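Thiol-disulfide isomerase and thioredoxins (Corynebacterium glutamicum, PDB 3LOR) probably acts as a thioredoxin-fold oxidoreductase of the TlpA-like type that exchanges thiols and disulfides, and can bind calcium. Local coordinates at residues 55-59 and 60-64. Sequence-based numbering, arbitrary orientation.
Sequences KIHRM and IDESQ
His-57 projects from the flank of the last helical turn and meets the carboxylate of Glu-62 at the edge of its imidazole ring, CE1 lying 3.5 Å from OE2. Ring and carboxylate planes are turned 62° apart, and the pair is joined through water: one molecule, also in the ring plane, sits 2.9 Å from His-57 ND1 and donates to Glu-62 OE2. The imidazole is carried to this side by a first torsion that sets CG anti to the backbone N (chi1 175°). Glu-62 suits the facing position because its chain, extended beyond CG, reaches back toward the helix, while OE2 has a further, direct partner in Gln-66 NE2. A carboxylate so close would probably favour a protonated imidazole.

At the end of the helix, the last turn closes with Ile-60 N donating to Ile-56 O (2.9 Å, N-H...O angle 154°). Ile-60 is also the first residue to leave helical geometry, its extended backbone being one that a beta-branched residue readily adopts. Its CD1 lies a loose 4.4 Å from Ile-56 CG2, so an apolar strip continues from the helix into the loop. Farther on, Asp-61 forms an Asx turn: OD2 accepts from Ser-63 N at 3.1 Å, from above the carboxylate plane, and from Ser-63 OG through its anti lone pair. One methylene puts the Asp-61 carboxylate within range of the amide two residues on, and the short Ser-63 hydroxyl can reach the same oxygen.

The whole is the connection from helix 43-59 into strand 65-71 of the thioredoxin-like fold. Ile-56 packs on Val-67 of that strand and Leu-146 of helix 143-154, Ile-60 touches Val-65, and Phe-144 and Leu-148 of a second subunit pack against Ile-56 and Ile-60 respectively.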
loop_
_atom_site.group_PDB
_atom_site.type_symbol
_atom_site.label_atom_id
_atom_site.label_comp_id
_atom_site.label_asym_id
_atom_site.label_seq_id
_atom_site.Cartn_x
_atom_site.Cartn_y
_atom_site.Cartn_z
ATOM N N LYS A 55 -4.213 -15.342 -1.361
ATOM C CA LYS A 55 -4.614 -14.689 -2.554
ATOM C C LYS A 55 -4.565 -15.625 -3.734
ATOM O O LYS A 55 -5.439 -15.631 -4.539
ATOM C CB LYS A 55 -3.753 -13.472 -2.812
ATOM C CG LYS A 55 -4.131 -12.650 -3.990
ATOM C CD LYS A 55 -3.131 -11.546 -4.219
ATOM C CE LYS A 55 -3.713 -10.420 -4.987
ATOM N NZ LYS A 55 -2.851 -9.218 -4.968
ATOM N N ILE A 56 -3.538 -16.430 -3.824
ATOM C CA ILE A 56 -3.457 -17.370 -4.883
ATOM C C ILE A 56 -4.614 -18.347 -4.791
ATOM O O ILE A 56 -5.255 -18.614 -5.741
ATOM C CB ILE A 56 -2.173 -18.170 -4.810
ATOM C CG1 ILE A 56 -0.963 -17.309 -5.090
ATOM C CG2 ILE A 56 -2.191 -19.256 -5.780
ATOM C CD1 ILE A 56 0.300 -17.957 -4.730
ATOM N N HIS A 57 -4.870 -18.835 -3.606
ATOM C CA HIS A 57 -5.902 -19.793 -3.377
ATOM C C HIS A 57 -7.289 -19.267 -3.752
ATOM O O HIS A 57 -8.056 -19.960 -4.320
ATOM C CB HIS A 57 -5.867 -20.188 -1.927
ATOM C CG HIS A 57 -6.963 -21.097 -1.513
ATOM N ND1 HIS A 57 -7.053 -22.395 -1.928
ATOM C CD2 HIS A 57 -8.012 -20.899 -0.692
ATOM C CE1 HIS A 57 -8.100 -22.959 -1.382
ATOM N NE2 HIS A 57 -8.698 -22.074 -0.624
ATOM N N ARG A 58 -7.585 -18.043 -3.388
ATOM C CA ARG A 58 -8.810 -17.387 -3.767
ATOM C C ARG A 58 -8.937 -17.052 -5.227
ATOM O O ARG A 58 -9.963 -17.194 -5.787
ATOM C CB ARG A 58 -9.028 -16.156 -2.899
ATOM C CG ARG A 58 -9.142 -16.500 -1.431
ATOM C CD ARG A 58 -9.457 -15.314 -0.570
ATOM N NE ARG A 58 -9.164 -15.477 0.851
ATOM C CZ ARG A 58 -9.574 -16.477 1.623
ATOM N NH1 ARG A 58 -10.281 -17.460 1.132
ATOM N NH2 ARG A 58 -9.255 -16.511 2.893
HETATM N N MSE A 59 -7.888 -16.543 -5.818
HETATM C CA MSE A 59 -7.812 -16.274 -7.240
HETATM C C MSE A 59 -7.720 -17.378 -8.276
HETATM O O MSE A 59 -8.151 -17.192 -9.360
HETATM C CB MSE A 59 -6.821 -15.178 -7.534
HETATM C CG MSE A 59 -7.137 -13.965 -6.747
HETATM SE SE MSE A 59 -6.279 -12.490 -7.351
HETATM C CE MSE A 59 -7.589 -11.959 -8.575
ATOM N N ILE A 60 -7.057 -18.468 -7.986
ATOM C CA ILE A 60 -6.866 -19.472 -8.982
ATOM C C ILE A 60 -7.512 -20.738 -8.549
ATOM O O ILE A 60 -7.373 -21.152 -7.445
ATOM C CB ILE A 60 -5.413 -19.717 -9.265
ATOM C CG1 ILE A 60 -4.727 -18.434 -9.648
ATOM C CG2 ILE A 60 -5.247 -20.687 -10.376
ATOM C CD1 ILE A 60 -3.378 -18.638 -9.934
ATOM N N ASP A 61 -8.229 -21.340 -9.455
ATOM C CA ASP A 61 -8.927 -22.549 -9.182
ATOM C C ASP A 61 -8.013 -23.739 -8.937
ATOM O O ASP A 61 -6.987 -23.850 -9.520
ATOM C CB ASP A 61 -9.858 -22.857 -10.336
ATOM C CG ASP A 61 -10.934 -23.795 -9.946
ATOM O OD1 ASP A 61 -11.763 -23.412 -9.141
ATOM O OD2 ASP A 61 -10.902 -24.918 -10.401
ATOM N N GLU A 62 -8.455 -24.657 -8.111
ATOM C CA GLU A 62 -7.678 -25.837 -7.786
ATOM C C GLU A 62 -7.573 -26.848 -8.876
ATOM O O GLU A 62 -6.856 -27.783 -8.754
ATOM C CB GLU A 62 -8.111 -26.490 -6.500
ATOM C CG GLU A 62 -7.668 -25.734 -5.342
ATOM C CD GLU A 62 -8.148 -26.277 -4.041
ATOM O OE1 GLU A 62 -9.150 -27.004 -3.986
ATOM O OE2 GLU A 62 -7.519 -25.965 -3.048
ATOM N N SER A 63 -8.326 -26.656 -9.926
ATOM C CA SER A 63 -8.161 -27.417 -11.145
ATOM C C SER A 63 -6.865 -27.079 -11.908
ATOM O O SER A 63 -6.447 -27.818 -12.752
ATOM C CB SER A 63 -9.386 -27.294 -12.037
ATOM O OG SER A 63 -9.649 -25.980 -12.374
ATOM N N GLN A 64 -6.287 -25.932 -11.590
ATOM C CA GLN A 64 -5.069 -25.437 -12.182
ATOM C C GLN A 64 -3.896 -25.331 -11.225
ATOM O O GLN A 64 -2.835 -25.791 -11.504
ATOM C CB GLN A 64 -5.331 -24.067 -12.734
ATOM C CG GLN A 64 -6.384 -24.038 -13.754
ATOM C CD GLN A 64 -5.875 -24.442 -15.097
ATOM O OE1 GLN A 64 -5.550 -23.611 -15.924
ATOM N NE2 GLN A 64 -5.786 -25.710 -15.319
HETATM O O HOH W 1 -5.406 -24.040 -3.652
HETATM O O HOH W 2 -8.345 -22.391 -5.262
#